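Amino Transferase (PDB 3ELE) is probably a pyridoxal-5'-phosphate-dependent aminotransferase of class I and II, moving amino groups between amino acids and keto acids. Local coordinates at residues 45-50 with 304-309; 107-112 with 254-259; 218-223 with 246-251. All blocks are in the same frame, centred on the assembly; numbering follows the deposited sequence.

Interaction 1 (45-50 with 304-309); sequences PSIPAP and GDINAY
Ile47 is the bump of this contact, and the hollow that receives it is built from Gly304, the carbonyl of Asp305, Ala308 and the ring of Tyr309. With CG1 set between the backbone N and the carbonyl carbon (chi1 67°) and CD1 fully extended beyond it, the longer branch drives into the turn, where Ile47 CD1 comes 3.4 Å from Asp305 O and 3.5 Å from Tyr309 CE2. The other branch, CG2, rests over one face of the Tyr309 ring, 4.1 Å from its centroid in a CH-pi contact, and also abuts Ala308 CB. Gly304 forms the floor: a beta carbon on it would collide with Ile47 CD1. Beyond the ring, Tyr309 OH accepts a hydrogen bond from Ser46 N at 3.3 Å, while Ser46 OG meets the ring edge at CE1. A water links the two backbones, donating to Pro48 O and accepting from Asp305 N; Val67 of the second subunit packs on Pro48. Replacing Tyr309 by an alanine would probably leave Ser46 N without this acceptor and open a gap beneath Ile47. The chain folds through an inverse gamma turn about Asp305 before helix 306-323 begins, and this helix N-terminus packs against the loop between strand 38-39 and helix 51-63 in a protein of the class I and II aminotransferase family.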
ATOM      1  N   PRO A  45      11.279 -16.098   0.190  1.00 42.76           N
ATOM      2  CA  PRO A  45      11.078 -17.103   1.232  1.00 42.39           C
ATOM      3  C   PRO A  45      10.695 -18.477   0.650  1.00 41.09           C
ATOM      4  O   PRO A  45       9.798 -18.565  -0.187  1.00 40.60           O
ATOM      5  CB  PRO A  45       9.929 -16.515   2.063  1.00 42.87           C
ATOM      6  CG  PRO A  45      10.157 -15.064   1.994  1.00 41.76           C
ATOM      7  CD  PRO A  45      10.665 -14.810   0.584  1.00 42.79           C
ATOM      8  N   SER A  46      11.435 -19.505   1.056  1.00 39.40           N
ATOM      9  CA  SER A  46      11.249 -20.865   0.582  1.00 38.64           C
ATOM     10  C   SER A  46      10.710 -21.862   1.618  1.00 38.79           C
ATOM     11  O   SER A  46      10.381 -22.986   1.233  1.00 39.86           O
ATOM     12  CB  SER A  46      12.572 -21.359   0.003  1.00 39.39           C
ATOM     13  OG  SER A  46      13.594 -21.269   0.965  1.00 37.62           O
ATOM     14  N   ILE A  47      10.635 -21.489   2.904  1.00 37.71           N
ATOM     15  CA  ILE A  47      10.079 -22.381   3.964  1.00 37.17           C
ATOM     16  C   ILE A  47       8.604 -21.999   4.181  1.00 36.44           C
ATOM     17  O   ILE A  47       8.271 -20.805   4.076  1.00 36.12           O
ATOM     18  CB  ILE A  47      10.893 -22.353   5.305  1.00 37.16           C
ATOM     19  CG1 ILE A  47      10.813 -20.977   6.033  1.00 38.69           C
ATOM     20  CG2 ILE A  47      12.360 -22.775   5.040  1.00 33.87           C
ATOM     21  CD1 ILE A  47      11.632 -20.902   7.353  1.00 38.06           C
ATOM     22  N   PRO A  48       7.712 -22.990   4.441  1.00 34.86           N
ATOM     23  CA  PRO A  48       6.313 -22.642   4.667  1.00 35.26           C
ATOM     24  C   PRO A  48       6.095 -21.938   6.007  1.00 36.19           C
ATOM     25  O   PRO A  48       6.885 -22.119   6.947  1.00 36.10           O
ATOM     26  CB  PRO A  48       5.616 -24.001   4.669  1.00 33.79           C
ATOM     27  CG  PRO A  48       6.617 -24.911   5.150  1.00 33.97           C
ATOM     28  CD  PRO A  48       7.902 -24.449   4.538  1.00 34.62           C
ATOM     29  N   ALA A  49       5.028 -21.136   6.076  1.00 35.94           N
ATOM     30  CA  ALA A  49       4.644 -20.436   7.297  1.00 34.45           C
ATOM     31  C   ALA A  49       4.415 -21.480   8.399  1.00 33.40           C
ATOM     32  O   ALA A  49       4.047 -22.623   8.085  1.00 34.03           O
ATOM     33  CB  ALA A  49       3.339 -19.623   7.074  1.00 32.50           C
ATOM     34  N   PRO A  50       4.623 -21.111   9.679  1.00 33.17           N
ATOM     35  CA  PRO A  50       4.292 -22.060  10.751  1.00 34.60           C
ATOM     36  C   PRO A  50       2.780 -22.324  10.725  1.00 35.75           C
ATOM     37  O   PRO A  50       2.001 -21.431  10.345  1.00 37.09           O
ATOM     38  CB  PRO A  50       4.682 -21.295  12.030  1.00 34.63           C
ATOM     39  CG  PRO A  50       4.600 -19.898  11.636  1.00 29.75           C
ATOM     40  CD  PRO A  50       5.099 -19.839  10.247  1.00 32.13           C
ATOM     41  N   GLY A 304       8.812 -19.760  11.033  1.00 40.23           N
ATOM     42  CA  GLY A 304       8.944 -21.012  10.276  1.00 40.28           C
ATOM     43  C   GLY A 304      10.185 -21.771  10.752  1.00 39.98           C
ATOM     44  O   GLY A 304      10.851 -21.341  11.696  1.00 39.58           O
ATOM     45  N   ASP A 305      10.487 -22.901  10.106  1.00 40.70           N
ATOM     46  CA  ASP A 305      11.668 -23.718  10.436  1.00 40.98           C
ATOM     47  C   ASP A 305      12.963 -23.012   9.959  1.00 40.93           C
ATOM     48  O   ASP A 305      13.500 -23.313   8.877  1.00 40.23           O
ATOM     49  CB  ASP A 305      11.541 -25.133   9.829  1.00 40.80           C
ATOM     50  CG  ASP A 305      12.645 -26.100  10.293  1.00 42.03           C
ATOM     51  OD1 ASP A 305      13.436 -25.782  11.214  1.00 42.05           O
ATOM     52  OD2 ASP A 305      12.689 -27.220   9.734  1.00 46.54           O
ATOM     53  N   ILE A 306      13.462 -22.098  10.800  1.00 41.37           N
ATOM     54  CA  ILE A 306      14.676 -21.297  10.511  1.00 41.15           C
ATOM     55  C   ILE A 306      15.929 -22.189  10.323  1.00 41.08           C
ATOM     56  O   ILE A 306      16.842 -21.816   9.586  1.00 40.95           O
ATOM     57  CB  ILE A 306      14.950 -20.190  11.616  1.00 42.03           C
ATOM     58  CG1 ILE A 306      13.744 -19.249  11.819  1.00 40.57           C
ATOM     59  CG2 ILE A 306      16.215 -19.324  11.282  1.00 41.52           C
ATOM     60  CD1 ILE A 306      13.291 -18.513  10.568  1.00 39.98           C
ATOM     61  N   ASN A 307      15.954 -23.366  10.961  1.00 41.26           N
ATOM     62  CA  ASN A 307      17.084 -24.317  10.832  1.00 41.00           C
ATOM     63  C   ASN A 307      17.232 -24.935   9.408  1.00 39.71           C
ATOM     64  O   ASN A 307      18.308 -25.439   9.053  1.00 38.92           O
ATOM     65  CB  ASN A 307      16.992 -25.415  11.899  1.00 41.60           C
ATOM     66  CG  ASN A 307      18.310 -26.133  12.114  1.00 44.38           C
ATOM     67  OD1 ASN A 307      18.518 -27.222  11.585  1.00 53.53           O
ATOM     68  ND2 ASN A 307      19.222 -25.505  12.849  1.00 48.91           N
ATOM     69  N   ALA A 308      16.155 -24.906   8.613  1.00 38.12           N
ATOM     70  CA  ALA A 308      16.213 -25.313   7.200  1.00 37.37           C
ATOM     71  C   ALA A 308      17.158 -24.378   6.423  1.00 36.54           C
ATOM     72  O   ALA A 308      17.912 -24.832   5.559  1.00 35.68           O
ATOM     73  CB  ALA A 308      14.833 -25.300   6.562  1.00 37.22           C
ATOM     74  N   TYR A 309      17.107 -23.079   6.736  1.00 34.74           N
ATOM     75  CA  TYR A 309      17.998 -22.105   6.115  1.00 35.78           C
ATOM     76  C   TYR A 309      19.457 -22.243   6.584  1.00 36.05           C
ATOM     77  O   TYR A 309      20.391 -22.015   5.783  1.00 34.87           O
ATOM     78  CB  TYR A 309      17.534 -20.662   6.392  1.00 35.92           C
ATOM     79  CG  TYR A 309      16.217 -20.211   5.760  1.00 34.47           C
ATOM     80  CD1 TYR A 309      15.931 -20.460   4.412  1.00 34.76           C
ATOM     81  CD2 TYR A 309      15.312 -19.410   6.482  1.00 39.01           C
ATOM     82  CE1 TYR A 309      14.754 -19.992   3.816  1.00 39.05           C
ATOM     83  CE2 TYR A 309      14.126 -18.910   5.882  1.00 36.62           C
ATOM     84  CZ  TYR A 309      13.855 -19.210   4.550  1.00 40.24           C
ATOM     85  OH  TYR A 309      12.706 -18.741   3.948  1.00 37.86           O
TER
HETATM   86  O   HOH W   1       8.745 -23.412   8.101  1.00 32.25           O

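Interaction 2 (107-112 with 254-259). With PLP (pyridoxal-5'-phosphate), chain E.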
ATOM      1  N   GLY A 107       3.729  -4.229   4.685  1.00 36.53           N
ATOM      2  CA  GLY A 107       5.076  -4.735   4.445  1.00 35.48           C
ATOM      3  C   GLY A 107       6.161  -3.700   4.669  1.00 35.63           C
ATOM      4  O   GLY A 107       5.886  -2.510   4.891  1.00 35.63           O
ATOM      5  N   ALA A 108       7.404  -4.192   4.628  1.00 34.12           N
ATOM      6  CA  ALA A 108       8.601  -3.398   4.827  1.00 34.82           C
ATOM      7  C   ALA A 108       8.798  -2.306   3.781  1.00 33.60           C
ATOM      8  O   ALA A 108       9.303  -1.263   4.123  1.00 35.39           O
ATOM      9  CB  ALA A 108       9.837  -4.293   4.889  1.00 36.28           C
ATOM     10  N   ALA A 109       8.423  -2.549   2.520  1.00 33.77           N
ATOM     11  CA  ALA A 109       8.513  -1.505   1.467  1.00 33.12           C
ATOM     12  C   ALA A 109       7.634  -0.314   1.808  1.00 32.37           C
ATOM     13  O   ALA A 109       7.990   0.815   1.512  1.00 31.87           O
ATOM     14  CB  ALA A 109       8.125  -2.049   0.106  1.00 32.87           C
ATOM     15  N   ALA A 110       6.467  -0.581   2.400  1.00 32.22           N
ATOM     16  CA  ALA A 110       5.559   0.471   2.843  1.00 32.26           C
ATOM     17  C   ALA A 110       6.151   1.197   4.072  1.00 32.31           C
ATOM     18  O   ALA A 110       6.090   2.409   4.144  1.00 32.91           O
ATOM     19  CB  ALA A 110       4.183  -0.096   3.145  1.00 30.40           C
ATOM     20  N   SER A 111       6.757   0.452   4.996  1.00 32.95           N
ATOM     21  CA  SER A 111       7.365   1.019   6.210  1.00 32.42           C
ATOM     22  C   SER A 111       8.505   1.970   5.849  1.00 32.18           C
ATOM     23  O   SER A 111       8.561   3.094   6.343  1.00 31.93           O
ATOM     24  CB  SER A 111       7.878  -0.095   7.151  1.00 32.75           C
ATOM     25  OG  SER A 111       6.827  -0.911   7.655  1.00 31.57           O
ATOM     26  N   LEU A 112       9.387   1.521   4.964  1.00 32.70           N
ATOM     27  CA  LEU A 112      10.532   2.349   4.486  1.00 32.63           C
ATOM     28  C   LEU A 112      10.048   3.595   3.762  1.00 34.10           C
ATOM     29  O   LEU A 112      10.509   4.702   4.075  1.00 34.58           O
ATOM     30  CB  LEU A 112      11.449   1.523   3.579  1.00 32.38           C
ATOM     31  CG  LEU A 112      12.202   0.385   4.290  1.00 31.45           C
ATOM     32  CD1 LEU A 112      12.797  -0.592   3.287  1.00 36.39           C
ATOM     33  CD2 LEU A 112      13.272   0.935   5.231  1.00 32.54           C
ATOM     34  N   GLY A 254       3.843 -12.130   0.200  1.00 37.25           N
ATOM     35  CA  GLY A 254       2.715 -11.696  -0.603  1.00 37.11           C
ATOM     36  C   GLY A 254       1.535 -11.148   0.179  1.00 36.20           C
ATOM     37  O   GLY A 254       0.673 -10.546  -0.433  1.00 34.78           O
ATOM     38  N   GLU A 255       1.481 -11.357   1.503  1.00 36.83           N
ATOM     39  CA  GLU A 255       0.359 -10.875   2.344  1.00 37.14           C
ATOM     40  C   GLU A 255       0.423  -9.399   2.793  1.00 38.03           C
ATOM     41  O   GLU A 255      -0.607  -8.815   3.145  1.00 38.93           O
ATOM     42  CB  GLU A 255       0.111 -11.840   3.511  1.00 37.03           C
ATOM     43  CG  GLU A 255      -0.051 -13.336   3.104  1.00 37.46           C
ATOM     44  CD  GLU A 255      -1.119 -13.624   2.043  1.00 36.82           C
ATOM     45  OE1 GLU A 255      -1.806 -12.700   1.548  1.00 35.89           O
ATOM     46  OE2 GLU A 255      -1.298 -14.815   1.690  1.00 43.39           O
ATOM     47  N   ARG A 256       1.612  -8.800   2.747  1.00 37.86           N
ATOM     48  CA  ARG A 256       1.814  -7.359   2.977  1.00 37.24           C
ATOM     49  C   ARG A 256       1.401  -6.924   4.385  1.00 37.09           C
ATOM     50  O   ARG A 256       0.369  -6.285   4.578  1.00 38.07           O
ATOM     51  CB  ARG A 256       1.085  -6.515   1.883  1.00 35.86           C
ATOM     52  CG  ARG A 256       1.185  -7.036   0.443  1.00 34.55           C
ATOM     53  CD  ARG A 256       2.595  -7.418   0.054  1.00 36.62           C
ATOM     54  NE  ARG A 256       3.518  -6.299   0.124  1.00 37.31           N
ATOM     55  CZ  ARG A 256       4.785  -6.319   0.541  1.00 36.79           C
ATOM     56  NH1 ARG A 256       5.344  -7.386   1.077  1.00 34.73           N
ATOM     57  NH2 ARG A 256       5.482  -5.187   0.502  1.00 41.17           N
ATOM     58  N   ILE A 257       2.188  -7.326   5.373  1.00 36.95           N
ATOM     59  CA  ILE A 257       1.923  -6.951   6.770  1.00 35.32           C
ATOM     60  C   ILE A 257       3.225  -6.681   7.523  1.00 33.14           C
ATOM     61  O   ILE A 257       4.124  -7.520   7.586  1.00 31.88           O
ATOM     62  CB  ILE A 257       1.011  -8.010   7.466  1.00 35.58           C
ATOM     63  CG1 ILE A 257       0.662  -7.604   8.911  1.00 36.97           C
ATOM     64  CG2 ILE A 257       1.630  -9.433   7.376  1.00 34.52           C
ATOM     65  CD1 ILE A 257      -0.072  -6.301   9.062  1.00 35.25           C
ATOM     66  N   GLY A 258       3.333  -5.477   8.062  1.00 32.01           N
ATOM     67  CA  GLY A 258       4.483  -5.112   8.843  1.00 31.69           C
ATOM     68  C   GLY A 258       4.177  -3.914   9.699  1.00 32.22           C
ATOM     69  O   GLY A 258       3.014  -3.640   9.994  1.00 32.20           O
ATOM     70  N   TYR A 259       5.216  -3.188  10.077  1.00 30.61           N
ATOM     71  CA  TYR A 259       5.017  -2.001  10.891  1.00 30.46           C
ATOM     72  C   TYR A 259       6.187  -1.052  10.866  1.00 30.56           C
ATOM     73  O   TYR A 259       7.270  -1.392  10.366  1.00 29.46           O
ATOM     74  CB  TYR A 259       4.693  -2.367  12.359  1.00 30.76           C
ATOM     75  CG  TYR A 259       5.758  -3.153  13.128  1.00 31.82           C
ATOM     76  CD1 TYR A 259       6.921  -2.524  13.621  1.00 36.80           C
ATOM     77  CD2 TYR A 259       5.582  -4.513  13.417  1.00 32.66           C
ATOM     78  CE1 TYR A 259       7.890  -3.229  14.343  1.00 35.43           C
ATOM     79  CE2 TYR A 259       6.548  -5.226  14.164  1.00 35.57           C
ATOM     80  CZ  TYR A 259       7.694  -4.569  14.620  1.00 33.72           C
ATOM     81  OH  TYR A 259       8.655  -5.248  15.336  1.00 37.41           O
TER
HETATM   82  N1  PLP E 500      14.392  -4.953   3.116  1.00 37.68           N
HETATM   83  C2  PLP E 500      15.293  -5.922   2.668  1.00 36.80           C
HETATM   84  C2A PLP E 500      16.739  -5.794   3.026  1.00 37.04           C
HETATM   85  C3  PLP E 500      14.837  -7.022   1.913  1.00 38.88           C
HETATM   86  O3  PLP E 500      15.714  -7.989   1.484  1.00 31.83           O
HETATM   87  C4  PLP E 500      13.470  -7.133   1.568  1.00 45.59           C
HETATM   88  C4A PLP E 500      13.148  -8.062   0.412  1.00 49.92           C
HETATM   89  O4A PLP E 500      13.211  -7.649  -0.747  1.00 55.32           O
HETATM   90  C5  PLP E 500      12.569  -6.130   2.040  1.00 44.80           C
HETATM   91  C6  PLP E 500      13.044  -5.040   2.811  1.00 35.02           C
HETATM   92  C5A PLP E 500      11.092  -6.130   1.705  1.00 40.76           C
HETATM   93  O4P PLP E 500      10.305  -6.794   2.643  1.00 41.95           O
HETATM   94  P   PLP E 500       8.706  -6.726   2.449  1.00 42.04           P
HETATM   95  O1P PLP E 500       8.033  -6.706   3.792  1.00 36.27           O
HETATM   96  O2P PLP E 500       8.243  -7.976   1.760  1.00 39.54           O
HETATM   97  O3P PLP E 500       8.285  -5.531   1.658  1.00 30.73           O
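The phosphate-binding cup of the PLP site is built where the start of helix 108-119 meets Arg256 beside strand 258-261, in an aminotransferase of the class I and II family. Gly107 is the N-cap residue, so the first turn of the helix offers its backbone N-H groups to the phosphate: Ala108 N donates to PLP O1P at 2.7 Å and Ala109 N to PLP O3P at 3.1 Å. From another side Arg256, its chain bent at chi2 and chi3 (-47° and -61°), curls its guanidinium back so that NH1 reaches PLP O2P at 3.0 Å and NH2 reaches PLP O3P, with the phosphorus in the guanidinium plane. NH1 has a second acceptor in Pro253 O. Gly107 CA lies over one guanidinium face, and a beta carbon there would run into Arg256 NH2. Helix dipole and arginine probably both stabilise the phosphate's negative charge. Gly284 and Val286 of the second subunit pack on Ala109 and Arg256. One turn along the helix, Ser111 OG, which also bonds Thr105 OG1, donates to Tyr259 O at 2.8 Å from above the carbonyl plane, 76° out of it.

Interaction 3 (218-223 with 246-251); sequences EPYREI and YSKSLS. With PLP (pyridoxal-5'-phosphate), chain E.
Lys248 and Ser249 make most of the contact with Pro219, Tyr220, Glu222 and Ile223, beside the bound PLP. Just ahead of them, Ser247 turns to the cofactor, its OG 2.8 Å from PLP O2P and close to O1P as well. Lys248 then spans the gap between the segments. Its chain is kinked at chi2 (82°) and extended from there on, which carries the amino group to the cofactor: Lys248 NZ stands 3.1 Å from PLP C4A, a placement consistent with the lysine that forms the internal aldimine in this family, although no covalent link is modelled. Along the way Lys248 CB touches Pro219 O and Ile223 CD1, the isoleucine side chain crossing that of the lysine at about a right angle, and the chain passes obliquely across Tyr220, with CG 3.6 Å from Tyr220 CE1. Tyr220 OH in turn shares a 2.6 Å hydrogen bond with PLP O3 and another with Tyr335 OH, while Pro219 CG touches PLP N1. Ser249 N donates to a water that itself donates to Pro219 O, bridging the two backbones. Ser249 CB meets Glu222 OE1 at 3.4 Å, and both Ser249 OG and Glu222 OE1 bond to Tyr244 OH, so one hydroxyl ties the two side chains together. The two loops follow strands 213-217 and 240-245, neighbouring parallel strands of the seven-stranded mixed sheet, and Ile223 packs on Ile306 and Tyr309 of helix 306-323.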
ATOM      1  N   GLU A 218      14.541  -4.203   9.448  1.00 33.95           N
ATOM      2  CA  GLU A 218      14.689  -5.483  10.190  1.00 34.28           C
ATOM      3  C   GLU A 218      13.900  -6.733   9.791  1.00 34.75           C
ATOM      4  O   GLU A 218      13.665  -7.585  10.659  1.00 34.74           O
ATOM      5  CB  GLU A 218      14.364  -5.214  11.653  1.00 34.42           C
ATOM      6  CG  GLU A 218      15.197  -4.141  12.291  1.00 34.82           C
ATOM      7  CD  GLU A 218      15.266  -4.313  13.781  1.00 34.15           C
ATOM      8  OE1 GLU A 218      14.263  -4.764  14.387  1.00 36.60           O
ATOM      9  OE2 GLU A 218      16.340  -4.032  14.342  1.00 33.67           O
ATOM     10  N   PRO A 219      13.562  -6.918   8.493  1.00 36.61           N
ATOM     11  CA  PRO A 219      12.747  -8.113   8.187  1.00 35.53           C
ATOM     12  C   PRO A 219      13.438  -9.474   8.399  1.00 35.47           C
ATOM     13  O   PRO A 219      12.717 -10.474   8.557  1.00 35.58           O
ATOM     14  CB  PRO A 219      12.329  -7.901   6.722  1.00 35.86           C
ATOM     15  CG  PRO A 219      13.451  -7.117   6.118  1.00 38.64           C
ATOM     16  CD  PRO A 219      13.907  -6.180   7.260  1.00 37.93           C
ATOM     17  N   TYR A 220      14.784  -9.514   8.425  1.00 35.00           N
ATOM     18  CA  TYR A 220      15.563 -10.757   8.677  1.00 35.65           C
ATOM     19  C   TYR A 220      15.934 -10.965  10.155  1.00 36.64           C
ATOM     20  O   TYR A 220      16.687 -11.905  10.457  1.00 37.15           O
ATOM     21  CB  TYR A 220      16.866 -10.781   7.837  1.00 36.66           C
ATOM     22  CG  TYR A 220      16.610 -10.654   6.364  1.00 38.01           C
ATOM     23  CD1 TYR A 220      16.151 -11.735   5.648  1.00 36.50           C
ATOM     24  CD2 TYR A 220      16.780  -9.440   5.690  1.00 40.19           C
ATOM     25  CE1 TYR A 220      15.882 -11.641   4.296  1.00 40.28           C
ATOM     26  CE2 TYR A 220      16.501  -9.335   4.315  1.00 39.79           C
ATOM     27  CZ  TYR A 220      16.039 -10.453   3.639  1.00 37.11           C
ATOM     28  OH  TYR A 220      15.733 -10.449   2.307  1.00 38.36           O
ATOM     29  N   ARG A 221      15.421 -10.116  11.065  1.00 35.75           N
ATOM     30  CA  ARG A 221      15.740 -10.166  12.508  1.00 34.61           C
ATOM     31  C   ARG A 221      15.791 -11.566  13.097  1.00 35.03           C
ATOM     32  O   ARG A 221      16.761 -11.892  13.778  1.00 34.77           O
ATOM     33  CB  ARG A 221      14.792  -9.256  13.333  1.00 33.98           C
ATOM     34  CG  ARG A 221      14.910  -9.438  14.884  1.00 35.11           C
ATOM     35  CD  ARG A 221      14.224  -8.342  15.664  1.00 33.01           C
ATOM     36  NE  ARG A 221      15.094  -7.178  15.749  1.00 31.12           N
ATOM     37  CZ  ARG A 221      16.104  -7.045  16.606  1.00 32.86           C
ATOM     38  NH1 ARG A 221      16.464  -8.010  17.443  1.00 32.16           N
ATOM     39  NH2 ARG A 221      16.810  -5.940  16.589  1.00 34.73           N
ATOM     40  N   GLU A 222      14.772 -12.390  12.812  1.00 35.85           N
ATOM     41  CA  GLU A 222      14.710 -13.762  13.354  1.00 35.85           C
ATOM     42  C   GLU A 222      15.463 -14.797  12.504  1.00 36.55           C
ATOM     43  O   GLU A 222      15.626 -15.926  12.958  1.00 36.74           O
ATOM     44  CB  GLU A 222      13.276 -14.230  13.607  1.00 36.58           C
ATOM     45  CG  GLU A 222      12.501 -13.399  14.642  1.00 33.02           C
ATOM     46  CD  GLU A 222      12.030 -12.060  14.127  1.00 36.26           C
ATOM     47  OE1 GLU A 222      11.764 -11.947  12.900  1.00 36.00           O
ATOM     48  OE2 GLU A 222      11.939 -11.116  14.953  1.00 32.31           O
ATOM     49  N   ILE A 223      15.889 -14.424  11.287  1.00 36.47           N
ATOM     50  CA  ILE A 223      16.688 -15.285  10.409  1.00 37.34           C
ATOM     51  C   ILE A 223      18.149 -15.008  10.762  1.00 36.06           C
ATOM     52  O   ILE A 223      18.855 -14.287  10.068  1.00 33.62           O
ATOM     53  CB  ILE A 223      16.376 -15.083   8.888  1.00 38.00           C
ATOM     54  CG1 ILE A 223      14.856 -15.247   8.641  1.00 42.01           C
ATOM     55  CG2 ILE A 223      17.228 -16.054   8.020  1.00 34.83           C
ATOM     56  CD1 ILE A 223      14.469 -15.729   7.243  1.00 40.61           C
ATOM     57  N   TYR A 246       6.470  -9.304   8.373  1.00 34.63           N
ATOM     58  CA  TYR A 246       6.357 -10.752   8.594  1.00 34.35           C
ATOM     59  C   TYR A 246       6.629 -11.568   7.319  1.00 35.04           C
ATOM     60  O   TYR A 246       6.319 -12.756   7.270  1.00 35.22           O
ATOM     61  CB  TYR A 246       4.989 -11.075   9.223  1.00 34.85           C
ATOM     62  CG  TYR A 246       4.834 -10.422  10.578  1.00 34.49           C
ATOM     63  CD1 TYR A 246       4.349  -9.113  10.689  1.00 35.51           C
ATOM     64  CD2 TYR A 246       5.217 -11.083  11.750  1.00 37.20           C
ATOM     65  CE1 TYR A 246       4.228  -8.485  11.927  1.00 38.26           C
ATOM     66  CE2 TYR A 246       5.088 -10.449  13.024  1.00 35.28           C
ATOM     67  CZ  TYR A 246       4.600  -9.152  13.089  1.00 35.73           C
ATOM     68  OH  TYR A 246       4.455  -8.489  14.292  1.00 33.75           O
ATOM     69  N   SER A 247       7.255 -10.931   6.312  1.00 36.35           N
ATOM     70  CA  SER A 247       7.565 -11.560   5.032  1.00 37.02           C
ATOM     71  C   SER A 247       8.535 -12.739   5.167  1.00 37.85           C
ATOM     72  O   SER A 247       8.358 -13.746   4.490  1.00 36.72           O
ATOM     73  CB  SER A 247       8.099 -10.526   4.029  1.00 36.79           C
ATOM     74  OG  SER A 247       7.151  -9.466   3.816  1.00 40.50           O
ATOM     75  N   LYS A 248       9.526 -12.622   6.051  1.00 38.38           N
ATOM     76  CA  LYS A 248      10.530 -13.689   6.270  1.00 37.99           C
ATOM     77  C   LYS A 248      10.285 -14.548   7.501  1.00 37.29           C
ATOM     78  O   LYS A 248      10.454 -15.783   7.453  1.00 35.00           O
ATOM     79  CB  LYS A 248      11.937 -13.092   6.336  1.00 38.09           C
ATOM     80  CG  LYS A 248      12.507 -12.707   4.989  1.00 43.16           C
ATOM     81  CD  LYS A 248      12.048 -11.366   4.485  1.00 48.25           C
ATOM     82  CE  LYS A 248      12.309 -11.194   2.997  1.00 52.02           C
ATOM     83  NZ  LYS A 248      11.797  -9.881   2.538  1.00 56.84           N
ATOM     84  N   SER A 249       9.905 -13.893   8.598  1.00 37.00           N
ATOM     85  CA  SER A 249       9.658 -14.548   9.883  1.00 37.35           C
ATOM     86  C   SER A 249       8.506 -15.554   9.804  1.00 37.34           C
ATOM     87  O   SER A 249       8.645 -16.663  10.272  1.00 37.77           O
ATOM     88  CB  SER A 249       9.429 -13.505  10.990  1.00 37.47           C
ATOM     89  OG  SER A 249       8.239 -12.788  10.782  1.00 40.90           O
ATOM     90  N   LEU A 250       7.411 -15.164   9.154  1.00 37.95           N
ATOM     91  CA  LEU A 250       6.235 -16.013   8.939  1.00 37.12           C
ATOM     92  C   LEU A 250       6.079 -16.531   7.489  1.00 37.47           C
ATOM     93  O   LEU A 250       5.116 -17.242   7.212  1.00 36.59           O
ATOM     94  CB  LEU A 250       4.964 -15.255   9.374  1.00 36.23           C
ATOM     95  CG  LEU A 250       4.763 -14.999  10.869  1.00 34.26           C
ATOM     96  CD1 LEU A 250       3.555 -14.068  11.083  1.00 28.79           C
ATOM     97  CD2 LEU A 250       4.593 -16.323  11.648  1.00 33.68           C
ATOM     98  N   SER A 251       7.006 -16.195   6.583  1.00 36.94           N
ATOM     99  CA  SER A 251       6.919 -16.600   5.163  1.00 36.71           C
ATOM    100  C   SER A 251       5.631 -16.109   4.479  1.00 35.42           C
ATOM    101  O   SER A 251       4.987 -16.845   3.703  1.00 34.45           O
ATOM    102  CB  SER A 251       7.132 -18.119   4.974  1.00 35.29           C
ATOM    103  OG  SER A 251       8.453 -18.468   5.291  1.00 38.43           O
TER
HETATM  104  N1  PLP E 500      14.392  -4.953   3.116  1.00 37.68           N
HETATM  105  C2  PLP E 500      15.293  -5.922   2.668  1.00 36.80           C
HETATM  106  C2A PLP E 500      16.739  -5.794   3.026  1.00 37.04           C
HETATM  107  C3  PLP E 500      14.837  -7.022   1.913  1.00 38.88           C
HETATM  108  O3  PLP E 500      15.714  -7.989   1.484  1.00 31.83           O
HETATM  109  C4  PLP E 500      13.470  -7.133   1.568  1.00 45.59           C
HETATM  110  C4A PLP E 500      13.148  -8.062   0.412  1.00 49.92           C
HETATM  111  O4A PLP E 500      13.211  -7.649  -0.747  1.00 55.32           O
HETATM  112  C5  PLP E 500      12.569  -6.130   2.040  1.00 44.80           C
HETATM  113  C6  PLP E 500      13.044  -5.040   2.811  1.00 35.02           C
HETATM  114  C5A PLP E 500      11.092  -6.130   1.705  1.00 40.76           C
HETATM  115  O4P PLP E 500      10.305  -6.794   2.643  1.00 41.95           O
HETATM  116  P   PLP E 500       8.706  -6.726   2.449  1.00 42.04           P
HETATM  117  O1P PLP E 500       8.033  -6.706   3.792  1.00 36.27           O
HETATM  118  O2P PLP E 500       8.243  -7.976   1.760  1.00 39.54           O
HETATM  119  O3P PLP E 500       8.285  -5.531   1.658  1.00 30.73           O
HETATM  120  O   HOH W   2      10.122 -11.004   8.393  1.00 27.32           O

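Overall arrangement
Both interactions 2 and 3 line the PLP site: the first gives four hydrogen bonds to the phosphate, the second also reaches the pyridine ring and C4A, and other residues, among them Tyr72 of the second subunit, complete it. Their centres lie 11 Å apart, joined by a probable hydrogen bond, 3.1 Å from Tyr246 N to Ile257 O. Interaction 1 stands further out, its centre 10 Å from that of interaction 3 and 19 Å from that of interaction 2. It touches interaction 3 directly, through probable hydrogen bonds from Ser251 OG to Ile47 O (2.6 Å) and Gly304 N to Ser249 O (3.2 Å), so 246-251 is one connection between the loop 45-50 and the PLP site. All three contacts touch the second subunit.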